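Long-range contact in LEOA (Escherichia coli, PDB 4AUR), which is a bacterial dynamin-like GTPase from enterotoxigenic strains that probably binds and hydrolyses GTP through a P-loop and may act in membrane remodelling: residues V53-K66 and P101-F113. Sequence-based numbering, arbitrary orientation.
Sequences VLRIALLGAFSDGK and PDQCEIVDTPGLF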
loop_
_atom_site.group_PDB
_atom_site.type_symbol
_atom_site.label_atom_id
_atom_site.label_comp_id
_atom_site.label_asym_id
_atom_site.label_seq_id
_atom_site.Cartn_x
_atom_site.Cartn_y
_atom_site.Cartn_z
ATOM N N VAL A 53 -4.044 -40.997 5.530
ATOM C CA VAL A 53 -5.406 -41.482 5.627
ATOM C C VAL A 53 -5.989 -41.008 6.943
ATOM O O VAL A 53 -5.241 -40.713 7.878
ATOM C CB VAL A 53 -5.461 -43.031 5.629
ATOM C CG1 VAL A 53 -4.700 -43.627 4.452
ATOM C CG2 VAL A 53 -4.899 -43.600 6.918
ATOM N N LEU A 54 -7.319 -40.965 7.028
ATOM C CA LEU A 54 -8.007 -40.581 8.259
ATOM C C LEU A 54 -7.618 -41.428 9.459
ATOM O O LEU A 54 -7.648 -42.638 9.397
ATOM C CB LEU A 54 -9.514 -40.685 8.082
ATOM C CG LEU A 54 -10.353 -40.335 9.303
ATOM C CD1 LEU A 54 -10.071 -38.942 9.827
ATOM C CD2 LEU A 54 -11.813 -40.420 8.934
ATOM N N ARG A 55 -7.301 -40.776 10.568
ATOM C CA ARG A 55 -6.858 -41.435 11.782
ATOM C C ARG A 55 -7.654 -40.931 12.966
ATOM O O ARG A 55 -7.760 -39.729 13.182
ATOM C CB ARG A 55 -5.381 -41.176 12.034
ATOM C CG ARG A 55 -4.877 -41.835 13.298
ATOM C CD ARG A 55 -3.459 -41.425 13.607
ATOM N NE ARG A 55 -2.537 -42.074 12.704
ATOM C CZ ARG A 55 -1.268 -41.732 12.555
ATOM N NH1 ARG A 55 -0.752 -40.733 13.259
ATOM N NH2 ARG A 55 -0.512 -42.395 11.687
ATOM N N ILE A 56 -8.197 -41.868 13.737
ATOM C CA ILE A 56 -8.980 -41.551 14.921
ATOM C C ILE A 56 -8.297 -42.191 16.112
ATOM O O ILE A 56 -7.962 -43.374 16.082
ATOM C CB ILE A 56 -10.406 -42.116 14.832
ATOM C CG1 ILE A 56 -10.994 -41.867 13.463
ATOM C CG2 ILE A 56 -11.318 -41.476 15.861
ATOM C CD1 ILE A 56 -10.824 -43.046 12.528
ATOM N N ALA A 57 -8.078 -41.420 17.161
ATOM C CA ALA A 57 -7.618 -42.001 18.401
ATOM C C ALA A 57 -8.845 -42.278 19.231
ATOM O O ALA A 57 -9.619 -41.370 19.572
ATOM C CB ALA A 57 -6.684 -41.066 19.121
ATOM N N LEU A 58 -9.043 -43.551 19.524
ATOM C CA LEU A 58 -10.168 -43.975 20.316
ATOM C C LEU A 58 -9.724 -44.180 21.748
ATOM O O LEU A 58 -9.093 -45.179 22.079
ATOM C CB LEU A 58 -10.732 -45.265 19.752
ATOM C CG LEU A 58 -12.133 -45.552 20.265
ATOM C CD1 LEU A 58 -13.098 -44.474 19.806
ATOM C CD2 LEU A 58 -12.583 -46.932 19.822
ATOM N N LEU A 59 -10.081 -43.218 22.586
ATOM C CA LEU A 59 -9.655 -43.180 23.990
ATOM C C LEU A 59 -10.811 -43.412 24.955
ATOM O O LEU A 59 -11.935 -42.968 24.705
ATOM C CB LEU A 59 -9.028 -41.821 24.305
ATOM C CG LEU A 59 -7.834 -41.482 23.442
ATOM C CD1 LEU A 59 -7.260 -40.175 23.933
ATOM C CD2 LEU A 59 -6.817 -42.599 23.533
ATOM N N GLY A 60 -10.516 -44.097 26.057
ATOM C CA GLY A 60 -11.508 -44.383 27.075
ATOM C C GLY A 60 -11.423 -45.806 27.600
ATOM O O GLY A 60 -10.761 -46.666 27.029
ATOM N N ALA A 61 -12.098 -46.046 28.713
ATOM C CA ALA A 61 -12.155 -47.371 29.279
ATOM C C ALA A 61 -13.098 -48.176 28.429
ATOM O O ALA A 61 -14.067 -47.629 27.921
ATOM C CB ALA A 61 -12.644 -47.308 30.704
ATOM N N PHE A 62 -12.804 -49.464 28.263
ATOM C CA PHE A 62 -13.607 -50.326 27.395
ATOM C C PHE A 62 -14.983 -50.567 27.977
ATOM O O PHE A 62 -15.964 -50.654 27.243
ATOM C CB PHE A 62 -12.889 -51.647 27.132
ATOM C CG PHE A 62 -11.713 -51.504 26.207
ATOM C CD1 PHE A 62 -11.895 -51.495 24.829
ATOM C CD2 PHE A 62 -10.429 -51.350 26.712
ATOM C CE1 PHE A 62 -10.816 -51.345 23.976
ATOM C CE2 PHE A 62 -9.347 -51.195 25.859
ATOM C CZ PHE A 62 -9.542 -51.189 24.490
ATOM N N SER A 63 -15.038 -50.635 29.305
ATOM C CA SER A 63 -16.285 -50.775 30.054
ATOM C C SER A 63 -17.239 -49.605 29.838
ATOM O O SER A 63 -18.439 -49.761 30.040
ATOM C CB SER A 63 -15.992 -50.916 31.549
ATOM O OG SER A 63 -15.123 -49.887 31.993
ATOM N N ASP A 64 -16.720 -48.447 29.430
ATOM C CA ASP A 64 -17.570 -47.338 29.029
ATOM C C ASP A 64 -18.039 -47.475 27.568
ATOM O O ASP A 64 -18.637 -46.561 27.004
ATOM C CB ASP A 64 -16.876 -45.997 29.294
ATOM C CG ASP A 64 -16.661 -45.729 30.793
ATOM O OD1 ASP A 64 -16.994 -46.609 31.612
ATOM O OD2 ASP A 64 -16.159 -44.635 31.161
ATOM N N GLY A 65 -17.799 -48.614 26.947
ATOM C CA GLY A 65 -18.477 -48.917 25.685
ATOM C C GLY A 65 -17.940 -48.155 24.493
ATOM O O GLY A 65 -18.670 -47.785 23.584
ATOM N N LYS A 66 -16.635 -47.956 24.526
ATOM C CA LYS A 66 -15.863 -47.312 23.482
ATOM C C LYS A 66 -16.010 -48.033 22.151
ATOM O O LYS A 66 -16.119 -47.408 21.099
ATOM C CB LYS A 66 -14.400 -47.378 23.936
ATOM C CG LYS A 66 -13.367 -46.859 22.982
ATOM C CD LYS A 66 -12.039 -47.579 23.185
ATOM C CE LYS A 66 -11.355 -47.205 24.484
ATOM N NZ LYS A 66 -9.887 -47.494 24.480
ATOM N N PRO A 101 -15.306 -47.687 2.863
ATOM C CA PRO A 101 -15.187 -46.971 1.584
ATOM C C PRO A 101 -13.741 -46.562 1.292
ATOM O O PRO A 101 -13.270 -46.709 0.159
ATOM C CB PRO A 101 -16.083 -45.727 1.765
ATOM C CG PRO A 101 -16.852 -45.944 3.031
ATOM C CD PRO A 101 -16.015 -46.872 3.867
ATOM N N ASP A 102 -13.060 -46.067 2.320
ATOM C CA ASP A 102 -11.667 -45.710 2.228
ATOM C C ASP A 102 -10.962 -46.344 3.404
ATOM O O ASP A 102 -11.608 -46.964 4.249
ATOM C CB ASP A 102 -11.500 -44.189 2.244
ATOM C CG ASP A 102 -10.394 -43.709 1.314
ATOM O OD1 ASP A 102 -9.381 -44.442 1.125
ATOM O OD2 ASP A 102 -10.558 -42.589 0.759
ATOM N N GLN A 103 -9.639 -46.208 3.444
ATOM C CA GLN A 103 -8.852 -46.703 4.559
ATOM C C GLN A 103 -8.933 -45.732 5.732
ATOM O O GLN A 103 -9.213 -44.552 5.550
ATOM C CB GLN A 103 -7.394 -46.855 4.143
ATOM C CG GLN A 103 -7.159 -47.925 3.098
ATOM C CD GLN A 103 -5.867 -47.718 2.318
ATOM O OE1 GLN A 103 -5.528 -46.592 1.938
ATOM N NE2 GLN A 103 -5.147 -48.816 2.053
ATOM N N CYS A 104 -8.702 -46.228 6.939
ATOM C CA CYS A 104 -8.475 -45.344 8.072
ATOM C C CYS A 104 -7.778 -46.105 9.139
ATOM O O CYS A 104 -7.889 -47.296 9.190
ATOM C CB CYS A 104 -9.773 -44.737 8.631
ATOM S SG CYS A 104 -10.875 -45.852 9.553
ATOM N N GLU A 105 -7.065 -45.391 9.989
ATOM C CA GLU A 105 -6.302 -45.959 11.070
ATOM C C GLU A 105 -7.037 -45.681 12.386
ATOM O O GLU A 105 -7.649 -44.625 12.573
ATOM C CB GLU A 105 -4.923 -45.298 11.125
ATOM C CG GLU A 105 -4.070 -45.420 9.873
ATOM C CD GLU A 105 -2.797 -44.583 9.951
ATOM O OE1 GLU A 105 -2.828 -43.495 10.565
ATOM O OE2 GLU A 105 -1.750 -44.995 9.404
ATOM N N ILE A 106 -6.977 -46.622 13.312
ATOM C CA ILE A 106 -7.615 -46.438 14.604
ATOM C C ILE A 106 -6.532 -46.689 15.594
ATOM O O ILE A 106 -6.039 -47.790 15.681
ATOM C CB ILE A 106 -8.803 -47.401 14.791
ATOM C CG1 ILE A 106 -9.920 -46.991 13.825
ATOM C CG2 ILE A 106 -9.319 -47.350 16.222
ATOM C CD1 ILE A 106 -10.991 -48.023 13.594
ATOM N N VAL A 107 -6.111 -45.649 16.296
ATOM C CA VAL A 107 -4.987 -45.772 17.224
ATOM C C VAL A 107 -5.533 -45.785 18.625
ATOM O O VAL A 107 -6.560 -45.179 18.877
ATOM C CB VAL A 107 -3.983 -44.618 17.077
ATOM C CG1 VAL A 107 -3.346 -44.663 15.714
ATOM C CG2 VAL A 107 -4.643 -43.265 17.273
ATOM N N ASP A 108 -4.866 -46.468 19.537
ATOM C CA ASP A 108 -5.289 -46.430 20.945
ATOM C C ASP A 108 -4.147 -46.897 21.840
ATOM O O ASP A 108 -3.160 -47.451 21.377
ATOM C CB ASP A 108 -6.569 -47.280 21.117
ATOM C CG ASP A 108 -6.932 -47.570 22.572
ATOM O OD1 ASP A 108 -7.279 -46.629 23.317
ATOM O OD2 ASP A 108 -6.884 -48.765 22.958
ATOM N N THR A 109 -4.287 -46.636 23.120
ATOM C CA THR A 109 -3.325 -47.040 24.096
ATOM C C THR A 109 -4.031 -47.917 25.126
ATOM O O THR A 109 -4.431 -47.424 26.169
ATOM C CB THR A 109 -2.807 -45.775 24.758
ATOM O OG1 THR A 109 -3.931 -44.953 25.091
ATOM C CG2 THR A 109 -1.963 -45.013 23.793
ATOM N N PRO A 110 -4.195 -49.222 24.848
ATOM C CA PRO A 110 -5.033 -50.065 25.712
ATOM C C PRO A 110 -4.559 -50.222 27.158
ATOM O O PRO A 110 -5.374 -50.348 28.051
ATOM C CB PRO A 110 -5.010 -51.431 25.003
ATOM C CG PRO A 110 -4.557 -51.144 23.616
ATOM C CD PRO A 110 -3.574 -50.028 23.791
ATOM N N GLY A 111 -3.254 -50.213 27.379
ATOM C CA GLY A 111 -2.710 -50.306 28.732
ATOM C C GLY A 111 -3.358 -49.394 29.764
ATOM O O GLY A 111 -3.607 -49.820 30.888
ATOM N N LEU A 112 -3.638 -48.148 29.374
ATOM C CA LEU A 112 -4.199 -47.127 30.275
ATOM C C LEU A 112 -5.675 -47.359 30.646
ATOM O O LEU A 112 -6.199 -46.780 31.606
ATOM C CB LEU A 112 -4.095 -45.754 29.616
ATOM C CG LEU A 112 -2.726 -45.218 29.236
ATOM C CD1 LEU A 112 -2.865 -44.032 28.305
ATOM C CD2 LEU A 112 -1.975 -44.803 30.473
ATOM N N PHE A 113 -6.344 -48.201 29.880
ATOM C CA PHE A 113 -7.776 -48.352 29.989
ATOM C C PHE A 113 -8.133 -49.831 30.248
ATOM O O PHE A 113 -9.219 -50.312 29.883
ATOM C CB PHE A 113 -8.429 -47.851 28.693
ATOM C CG PHE A 113 -8.004 -46.448 28.262
ATOM C CD1 PHE A 113 -8.301 -45.345 29.033
ATOM C CD2 PHE A 113 -7.342 -46.246 27.059
ATOM C CE1 PHE A 113 -7.928 -44.079 28.626
ATOM C CE2 PHE A 113 -6.970 -44.982 26.649
ATOM C CZ PHE A 113 -7.263 -43.898 27.435
#
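Lys66, at the start of helix 66-74, and Asp108, at the end of strand 104-108, meet from opposite directions, a worked example consistent with a P-loop (Walker A) beside the Asp108-Thr109-Pro110-Gly111 (DxxG, G3) motif, as in dynamin-family GTPases. Lys66 NZ lies 3.0 Å from Asp108 OD1 in a salt bridge, approaching from above the carboxylate plane. Beside this pair the Phe113 ring lies against the backbone of the probable P-loop, Gly60 N 3.5 Å above its centre and Leu112 CB over the opposite face, while Leu59 CD2 touches CE2 of Phe113 at 3.9 Å.

Behind the loops, four parallel-sheet backbone hydrogen bonds lace the strands: the Leu54 and Ile56 carbonyls accept from Glu105 N and Val107 N, while Ile56 N and Leu58 N give to Glu105 O and Val107 O. On one sheet face Arg55 grips Glu105 side-on in a salt bridge, NE (2.6 Å) and NH2 (2.8 Å) both donating hydrogen bonds to OE1 from the same face of the carboxylate plane, which holds the flat groups nearly coplanar, 12° apart; Val107 CG2 packs on Ala57 CB nearby. The other face carries Ile56, whose CD1 meets Cys104 SG and Ile106 CG1.

Helix 66-74 packs on Ile56, Leu58 and Ile106, helix 3-30 touches Leu54 and Cys104, and strand 54-60 runs between strands 104-108 and 140-146.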